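Predicted protein (Acinetobacter sp. RUH2624, PDB 4MEB) is probably a secreted Cif-type virulence factor with epoxide hydrolase activity, built on the alpha/beta hydrolase fold. Local coordinates at residues A[271-276]-A[297-302]; A[42-47]-A[116-121]; A[58-63]-A[84-89]. The protein carries 1 engineered substitution. One frame throughout, in Å; residues are numbered along the deposited sequence.

Overall arrangement
Following the chain from its N terminus, segment 42-47, the end of edge strand 38-44 and the turn after it, comes first; contact 2 closes a loop of about seventy residues when 116-121, within helix 108-123, packs on it. Within that long excursion, contact 3 (58-63 with 84-89) closes a shorter loop, pairing two neighbouring parallel strands. Contacts 2 and 3 touch where I119 packs on V62, so the helix of contact 2 also covers a face of the strands of contact 3. Contact 1 (271-276 with 297-302) lies in series, after both are complete. It joins the last two strands at the far end of the same sheet, its centre about 32 Å from that of contact 2.

Contact 1: A[271-276]-A[297-302]; sequences TGQKGV and AIILPD
T271 and L300 hold the two strand ends together through the T271 backbone: its N-H reaches I298 O at 2.9 Å, nearly straight, and its carbonyl receives the N-H of L300, with T271 O 2.8 Å from L300 N. One residue past G272, Q273 N donates to L300 O at 2.9 Å, approaching 32° off the plane of that carbonyl. As the ladder ends, the extended Q273 side chain, with CG anti to the backbone N (chi1 -174°), lies along P301 and brings OE1 to a weak bond with D302 N (3.5 Å).

The hydroxyl of T271 is bonded to N277 O, just beyond the segment, so threonine serves here as both polar link and packing surface: OG1 lies 3.3 Å from I299 CG1. The beta-branched I299 suits the strand, and its CG2 packs against the start of Q273, 3.6 Å from Q273 N. On this face T271 and I299 both meet V281 of helix 279-288, while L300, on the other face, packs against helix 307-323. G272 is the first residue of a type I turn ending at G275, closed by the bond from G275 N to G272 O. K274 covers D302 with its aliphatic part, CG being 3.9 Å from D302 CA.

Two parallel strands joined through helix 279-288 form a beta-alpha-beta unit, here the last in the central sheet of an alpha/beta hydrolase fold.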
loop_
_atom_site.group_PDB
_atom_site.type_symbol
_atom_site.label_atom_id
_atom_site.label_comp_id
_atom_site.label_asym_id
_atom_site.label_seq_id
_atom_site.Cartn_x
_atom_site.Cartn_y
_atom_site.Cartn_z
ATOM N N THR A 271 -6.671 17.169 -15.511
ATOM C CA THR A 271 -5.799 16.597 -14.497
ATOM C C THR A 271 -4.784 17.628 -14.018
ATOM O O THR A 271 -4.641 18.686 -14.632
ATOM C CB THR A 271 -5.023 15.403 -15.059
ATOM O OG1 THR A 271 -4.027 15.882 -15.972
ATOM C CG2 THR A 271 -5.962 14.393 -15.760
ATOM N N GLY A 272 -4.085 17.305 -12.930
ATOM C CA GLY A 272 -3.032 18.158 -12.408
ATOM C C GLY A 272 -1.672 17.536 -12.670
ATOM O O GLY A 272 -1.444 16.368 -12.380
ATOM N N GLN A 273 -0.763 18.319 -13.229
ATOM C CA GLN A 273 0.572 17.829 -13.540
ATOM C C GLN A 273 1.297 17.259 -12.314
ATOM O O GLN A 273 2.030 16.279 -12.413
ATOM C CB GLN A 273 1.393 18.947 -14.152
ATOM C CG GLN A 273 2.744 18.504 -14.636
ATOM C CD GLN A 273 3.569 19.671 -15.122
ATOM O OE1 GLN A 273 3.756 20.664 -14.404
ATOM N NE2 GLN A 273 4.058 19.569 -16.349
ATOM N N LYS A 274 1.057 17.853 -11.155
ATOM C CA LYS A 274 1.707 17.422 -9.920
ATOM C C LYS A 274 0.820 16.433 -9.161
ATOM O O LYS A 274 1.139 16.036 -8.039
ATOM C CB LYS A 274 1.994 18.637 -9.036
ATOM C CG LYS A 274 2.862 19.695 -9.708
ATOM C CD LYS A 274 4.277 19.195 -9.913
ATOM C CE LYS A 274 4.989 19.008 -8.577
ATOM N NZ LYS A 274 6.357 18.419 -8.716
ATOM N N GLY A 275 -0.304 16.063 -9.770
ATOM C CA GLY A 275 -1.204 15.063 -9.212
ATOM C C GLY A 275 -1.018 13.716 -9.899
ATOM O O GLY A 275 0.113 13.261 -10.073
ATOM N N VAL A 276 -2.116 13.075 -10.297
ATOM C CA VAL A 276 -2.029 11.810 -11.027
ATOM C C VAL A 276 -1.483 12.052 -12.441
ATOM O O VAL A 276 -0.923 11.149 -13.066
ATOM C CB VAL A 276 -3.388 11.059 -11.052
ATOM C CG1 VAL A 276 -3.282 9.747 -11.846
ATOM C CG2 VAL A 276 -3.851 10.763 -9.608
ATOM N N ALA A 297 -8.238 16.999 -23.639
ATOM C CA ALA A 297 -7.318 16.676 -22.551
ATOM C C ALA A 297 -6.630 17.959 -22.106
ATOM O O ALA A 297 -6.145 18.727 -22.935
ATOM C CB ALA A 297 -6.289 15.643 -23.002
ATOM N N ILE A 298 -6.640 18.208 -20.800
ATOM C CA ILE A 298 -5.954 19.362 -20.224
ATOM C C ILE A 298 -5.251 18.976 -18.929
ATOM O O ILE A 298 -5.881 18.500 -17.978
ATOM C CB ILE A 298 -6.916 20.528 -19.957
ATOM C CG1 ILE A 298 -7.399 21.133 -21.284
ATOM C CG2 ILE A 298 -6.229 21.610 -19.091
ATOM C CD1 ILE A 298 -8.444 22.189 -21.110
ATOM N N ILE A 299 -3.941 19.176 -18.910
ATOM C CA ILE A 299 -3.139 18.943 -17.720
ATOM C C ILE A 299 -2.677 20.305 -17.183
ATOM O O ILE A 299 -1.869 20.989 -17.809
ATOM C CB ILE A 299 -1.931 18.039 -18.037
ATOM C CG1 ILE A 299 -2.406 16.725 -18.677
ATOM C CG2 ILE A 299 -1.118 17.753 -16.771
ATOM C CD1 ILE A 299 -1.283 15.722 -18.971
ATOM N N LEU A 300 -3.214 20.709 -16.035
ATOM C CA LEU A 300 -2.861 22.000 -15.447
ATOM C C LEU A 300 -1.489 21.923 -14.805
ATOM O O LEU A 300 -1.273 21.104 -13.911
ATOM C CB LEU A 300 -3.912 22.410 -14.411
ATOM C CG LEU A 300 -5.316 22.626 -14.987
ATOM C CD1 LEU A 300 -6.247 23.147 -13.906
ATOM C CD2 LEU A 300 -5.261 23.599 -16.177
ATOM N N PRO A 301 -0.549 22.775 -15.257
ATOM C CA PRO A 301 0.806 22.728 -14.701
ATOM C C PRO A 301 0.832 23.253 -13.273
ATOM O O PRO A 301 -0.045 24.040 -12.896
ATOM C CB PRO A 301 1.596 23.656 -15.629
ATOM C CG PRO A 301 0.583 24.605 -16.162
ATOM C CD PRO A 301 -0.692 23.822 -16.287
ATOM N N ASP A 302 1.805 22.792 -12.489
ATOM C CA ASP A 302 2.016 23.261 -11.116
ATOM C C ASP A 302 0.796 23.080 -10.226
ATOM O O ASP A 302 0.670 23.739 -9.185
ATOM C CB ASP A 302 2.415 24.731 -11.113
ATOM C CG ASP A 302 3.545 25.022 -12.082
ATOM O OD1 ASP A 302 4.547 24.273 -12.075
ATOM O OD2 ASP A 302 3.409 25.981 -12.863
#

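Contact 2: A[42-47]-A[116-121]; sequences IESEGV and IGAIKK
The flat groups where I42 and S44 meet A118 and K121 are backbone peptides; no aromatic ring or side-chain amide or carboxylate takes part. At the A118 peptide, S44 brings its hydroxyl OG to 3.7 Å from A118 N, without a hydrogen bond across the two segments. The polar partner of that hydroxyl is I114 O, one turn earlier in the helix, to which the serine donates; OG gets there by standing anti to the backbone N (chi1 -179°). A serine suits this place because it is short enough to enter beside the helix yet can satisfy its own buried polar atom. Glycine suits position 117 because a beta carbon there would press on S44 OG; as it is, G117 CA lies 4.1 Å from S44 OG.

Next to this polar spot lies an apolar one. The A118 methyl is touched by S44 CB at 4.0 Å and by I42 CG2 at 3.9 Å. The other branch of I42, with CG1 anti to the backbone N (chi1 -169°), carries CD1 to K121 CB at 3.8 Å; the K121 chain, bent at its last two torsions, keeps its CD against I42 CD1 and carries CE back toward E43 O. The axes of strand 42-44 and helix segment 116-121 approach to 8.0 Å, a spacing with which the small A118 methyl is consistent.

After S44 the chain reverses in a type I' turn into strand 47-54, whose L49 touches both S44 and A118. I116 and I119 rest on L143 of helix 135-146. Thus helix 108-123 sits between that helix and the edge hairpin formed by strands 38-44 and 47-54.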
loop_
_atom_site.group_PDB
_atom_site.type_symbol
_atom_site.label_atom_id
_atom_site.label_comp_id
_atom_site.label_asym_id
_atom_site.label_seq_id
_atom_site.Cartn_x
_atom_site.Cartn_y
_atom_site.Cartn_z
ATOM N N ILE A 42 -31.687 13.612 0.119
ATOM C CA ILE A 42 -32.638 12.867 -0.685
ATOM C C ILE A 42 -32.342 11.382 -0.541
ATOM O O ILE A 42 -31.178 10.970 -0.440
ATOM C CB ILE A 42 -32.584 13.303 -2.164
ATOM C CG1 ILE A 42 -33.770 12.725 -2.944
ATOM C CG2 ILE A 42 -31.234 12.947 -2.801
ATOM C CD1 ILE A 42 -33.942 13.343 -4.313
ATOM N N GLU A 43 -33.401 10.584 -0.489
ATOM C CA GLU A 43 -33.261 9.142 -0.413
ATOM C C GLU A 43 -33.135 8.563 -1.825
ATOM O O GLU A 43 -33.916 8.912 -2.710
ATOM C CB GLU A 43 -34.490 8.554 0.283
ATOM C CG GLU A 43 -34.270 7.193 0.886
ATOM C CD GLU A 43 -33.409 7.240 2.136
ATOM O OE1 GLU A 43 -33.367 8.293 2.809
ATOM O OE2 GLU A 43 -32.779 6.212 2.451
ATOM N N SER A 44 -32.157 7.683 -2.032
ATOM C CA SER A 44 -32.054 6.944 -3.282
ATOM C C SER A 44 -31.614 5.500 -3.043
ATOM O O SER A 44 -30.522 5.249 -2.507
ATOM C CB SER A 44 -31.106 7.643 -4.265
ATOM O OG SER A 44 -31.035 6.926 -5.486
ATOM N N GLU A 45 -32.476 4.566 -3.446
ATOM C CA GLU A 45 -32.249 3.138 -3.278
ATOM C C GLU A 45 -31.932 2.808 -1.823
ATOM O O GLU A 45 -31.064 1.983 -1.540
ATOM C CB GLU A 45 -31.133 2.632 -4.204
ATOM C CG GLU A 45 -31.274 3.021 -5.678
ATOM C CD GLU A 45 -32.455 2.359 -6.388
ATOM O OE1 GLU A 45 -33.082 1.436 -5.818
ATOM O OE2 GLU A 45 -32.756 2.770 -7.530
ATOM N N GLY A 46 -32.629 3.472 -0.904
ATOM C CA GLY A 46 -32.466 3.212 0.517
ATOM C C GLY A 46 -31.270 3.908 1.150
ATOM O O GLY A 46 -30.991 3.715 2.338
ATOM N N VAL A 47 -30.565 4.719 0.366
ATOM C CA VAL A 47 -29.385 5.426 0.861
ATOM C C VAL A 47 -29.678 6.910 0.936
ATOM O O VAL A 47 -30.130 7.507 -0.042
ATOM C CB VAL A 47 -28.165 5.198 -0.050
ATOM C CG1 VAL A 47 -26.983 6.064 0.396
ATOM C CG2 VAL A 47 -27.788 3.717 -0.072
ATOM N N ILE A 116 -27.739 8.123 -10.104
ATOM C CA ILE A 116 -28.588 8.552 -11.216
ATOM C C ILE A 116 -30.048 8.736 -10.791
ATOM O O ILE A 116 -30.735 9.623 -11.302
ATOM C CB ILE A 116 -28.485 7.633 -12.461
ATOM C CG1 ILE A 116 -29.143 8.303 -13.685
ATOM C CG2 ILE A 116 -29.128 6.292 -12.195
ATOM C CD1 ILE A 116 -28.466 9.599 -14.136
ATOM N N GLY A 117 -30.515 7.917 -9.850
ATOM C CA GLY A 117 -31.878 8.048 -9.361
ATOM C C GLY A 117 -32.079 9.385 -8.669
ATOM O O GLY A 117 -33.073 10.084 -8.892
ATOM N N ALA A 118 -31.116 9.748 -7.828
ATOM C CA ALA A 118 -31.156 11.024 -7.127
ATOM C C ALA A 118 -31.011 12.186 -8.103
ATOM O O ALA A 118 -31.728 13.173 -8.004
ATOM C CB ALA A 118 -30.061 11.080 -6.061
ATOM N N ILE A 119 -30.082 12.062 -9.048
ATOM C CA ILE A 119 -29.791 13.139 -9.983
ATOM C C ILE A 119 -31.032 13.490 -10.811
ATOM O O ILE A 119 -31.358 14.665 -10.998
ATOM C CB ILE A 119 -28.609 12.774 -10.892
ATOM C CG1 ILE A 119 -27.305 12.837 -10.092
ATOM C CG2 ILE A 119 -28.549 13.700 -12.109
ATOM C CD1 ILE A 119 -26.130 12.220 -10.784
ATOM N N LYS A 120 -31.750 12.467 -11.263
ATOM C CA LYS A 120 -32.909 12.700 -12.105
ATOM C C LYS A 120 -34.022 13.431 -11.357
ATOM O O LYS A 120 -34.734 14.236 -11.951
ATOM C CB LYS A 120 -33.385 11.404 -12.753
ATOM C CG LYS A 120 -32.393 10.891 -13.787
ATOM C CD LYS A 120 -33.039 9.931 -14.744
ATOM C CE LYS A 120 -32.262 9.860 -16.043
ATOM N NZ LYS A 120 -32.945 8.976 -17.021
ATOM N N LYS A 121 -34.149 13.168 -10.055
ATOM C CA LYS A 121 -35.088 13.901 -9.207
ATOM C C LYS A 121 -34.639 15.342 -8.937
ATOM O O LYS A 121 -35.456 16.262 -8.934
ATOM C CB LYS A 121 -35.295 13.192 -7.870
ATOM C CG LYS A 121 -35.899 11.793 -7.947
ATOM C CD LYS A 121 -36.515 11.416 -6.598
ATOM C CE LYS A 121 -36.389 9.931 -6.300
ATOM N NZ LYS A 121 -37.116 9.093 -7.291
#

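Contact 3: A[58-63]-A[84-89]; sequences GTPIVF and DHKVIA
F63 and I88 mark the dense end of this contact: F63 N meets I88 O at 2.7 Å, nearly straight, and the same carbonyl oxygen lies near the ring plane of F63 at its edge, 3.7 Å from CD2. V87 CB also lies at the ring's edge, 4.1 Å from F63 CE2. One face of the phenylalanine is covered from its own strand by I61 CG2, and W74 meets the ring from outside the segments. Further back, both backbone polar groups of I61 are bonded to segment 84-89: I61 N donates to K86 O and I61 O accepts from I88 N, each at 2.9 Å. Beta-branched I61, V62, V87 and I88 fit such extended strands, and small A89 nestles against F63 CB.

This is the parallel pairing within a beta-alpha-beta unit of the alpha/beta hydrolase sheet. I61, F63, V87 and A89 face helix 75-81, which connects the strands, while V62 and I88 face helix 108-123 on the other side.

Before the strands begin, the contact becomes looser and reaches solvent. The H85 side chain, its CG anti to the carbonyl carbon (chi1 -64°), turns its ND1 to T59 O at 2.9 Å; the oxygen lies near the imidazole plane and presents a lone pair, which fixes the ring's rotation. F324 stacks on that ring. P60 CB lies 4.0 Å from K86 CG, and the lysine then leads away to a salt bridge with E53. Farthest out, a beta carbon on exposed G58 would run into D84 O, so the bare CA can sit against it in a C-H...O contact.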
loop_
_atom_site.group_PDB
_atom_site.type_symbol
_atom_site.label_atom_id
_atom_site.label_comp_id
_atom_site.label_asym_id
_atom_site.label_seq_id
_atom_site.Cartn_x
_atom_site.Cartn_y
_atom_site.Cartn_z
ATOM N N GLY A 58 -30.725 27.442 -16.649
ATOM C CA GLY A 58 -29.506 27.009 -17.310
ATOM C C GLY A 58 -29.286 25.515 -17.186
ATOM O O GLY A 58 -29.725 24.900 -16.209
ATOM N N THR A 59 -28.613 24.931 -18.176
ATOM C CA THR A 59 -28.255 23.511 -18.142
ATOM C C THR A 59 -27.625 23.149 -16.804
ATOM O O THR A 59 -26.639 23.766 -16.393
ATOM C CB THR A 59 -27.257 23.160 -19.246
ATOM O OG1 THR A 59 -27.757 23.618 -20.506
ATOM C CG2 THR A 59 -27.030 21.657 -19.309
ATOM N N PRO A 60 -28.211 22.165 -16.099
ATOM C CA PRO A 60 -27.686 21.797 -14.781
ATOM C C PRO A 60 -26.307 21.152 -14.870
ATOM O O PRO A 60 -25.999 20.485 -15.850
ATOM C CB PRO A 60 -28.722 20.794 -14.254
ATOM C CG PRO A 60 -29.993 21.115 -15.013
ATOM C CD PRO A 60 -29.507 21.525 -16.383
ATOM N N ILE A 61 -25.479 21.373 -13.855
ATOM C CA ILE A 61 -24.175 20.734 -13.774
ATOM C C ILE A 61 -24.082 19.967 -12.458
ATOM O O ILE A 61 -24.227 20.553 -11.378
ATOM C CB ILE A 61 -23.028 21.766 -13.802
ATOM C CG1 ILE A 61 -23.246 22.784 -14.926
ATOM C CG2 ILE A 61 -21.674 21.059 -13.933
ATOM C CD1 ILE A 61 -22.355 23.983 -14.832
ATOM N N VAL A 62 -23.835 18.666 -12.556
ATOM C CA VAL A 62 -23.693 17.806 -11.382
ATOM C C VAL A 62 -22.208 17.548 -11.108
ATOM O O VAL A 62 -21.461 17.145 -12.007
ATOM C CB VAL A 62 -24.459 16.478 -11.552
ATOM C CG1 VAL A 62 -24.239 15.558 -10.354
ATOM C CG2 VAL A 62 -25.953 16.744 -11.750
ATOM N N PHE A 63 -21.795 17.807 -9.871
ATOM C CA PHE A 63 -20.399 17.659 -9.460
ATOM C C PHE A 63 -20.263 16.526 -8.458
ATOM O O PHE A 63 -20.936 16.532 -7.420
ATOM C CB PHE A 63 -19.886 18.930 -8.777
ATOM C CG PHE A 63 -19.862 20.150 -9.658
ATOM C CD1 PHE A 63 -18.771 20.414 -10.462
ATOM C CD2 PHE A 63 -20.918 21.055 -9.643
ATOM C CE1 PHE A 63 -18.729 21.549 -11.253
ATOM C CE2 PHE A 63 -20.890 22.192 -10.433
ATOM C CZ PHE A 63 -19.789 22.443 -11.238
ATOM N N ASP A 84 -25.759 31.523 -13.850
ATOM C CA ASP A 84 -26.097 31.065 -15.197
ATOM C C ASP A 84 -26.479 29.591 -15.268
ATOM O O ASP A 84 -27.000 29.134 -16.285
ATOM C CB ASP A 84 -24.918 31.301 -16.144
ATOM C CG ASP A 84 -24.636 32.769 -16.369
ATOM O OD1 ASP A 84 -25.603 33.555 -16.489
ATOM O OD2 ASP A 84 -23.444 33.142 -16.421
ATOM N N HIS A 85 -26.186 28.838 -14.212
ATOM C CA HIS A 85 -26.482 27.405 -14.222
ATOM C C HIS A 85 -27.018 26.895 -12.897
ATOM O O HIS A 85 -26.649 27.391 -11.835
ATOM C CB HIS A 85 -25.241 26.594 -14.619
ATOM C CG HIS A 85 -24.780 26.868 -16.014
ATOM N ND1 HIS A 85 -25.249 26.165 -17.104
ATOM C CD2 HIS A 85 -23.923 27.796 -16.500
ATOM C CE1 HIS A 85 -24.687 26.640 -18.202
ATOM N NE2 HIS A 85 -23.879 27.631 -17.862
ATOM N N LYS A 86 -27.915 25.918 -12.980
ATOM C CA LYS A 86 -28.257 25.090 -11.838
ATOM C C LYS A 86 -27.006 24.272 -11.508
ATOM O O LYS A 86 -26.454 23.610 -12.381
ATOM C CB LYS A 86 -29.414 24.169 -12.215
ATOM C CG LYS A 86 -29.763 23.113 -11.180
ATOM C CD LYS A 86 -30.348 23.737 -9.932
ATOM C CE LYS A 86 -31.438 22.846 -9.355
ATOM N NZ LYS A 86 -31.863 23.276 -7.995
ATOM N N VAL A 87 -26.536 24.343 -10.267
ATOM C CA VAL A 87 -25.332 23.616 -9.868
ATOM C C VAL A 87 -25.654 22.693 -8.702
ATOM O O VAL A 87 -26.322 23.094 -7.746
ATOM C CB VAL A 87 -24.150 24.578 -9.510
ATOM C CG1 VAL A 87 -23.671 25.312 -10.753
ATOM C CG2 VAL A 87 -24.562 25.584 -8.447
ATOM N N ILE A 88 -25.189 21.449 -8.793
ATOM C CA ILE A 88 -25.567 20.411 -7.837
ATOM C C ILE A 88 -24.333 19.605 -7.452
ATOM O O ILE A 88 -23.701 19.002 -8.311
ATOM C CB ILE A 88 -26.617 19.436 -8.432
ATOM C CG1 ILE A 88 -27.916 20.171 -8.781
ATOM C CG2 ILE A 88 -26.921 18.283 -7.454
ATOM C CD1 ILE A 88 -28.818 19.407 -9.752
ATOM N N ALA A 89 -23.994 19.595 -6.167
ATOM C CA ALA A 89 -22.868 18.788 -5.702
ATOM C C ALA A 89 -23.355 17.759 -4.684
ATOM O O ALA A 89 -23.940 18.116 -3.664
ATOM C CB ALA A 89 -21.779 19.669 -5.111
#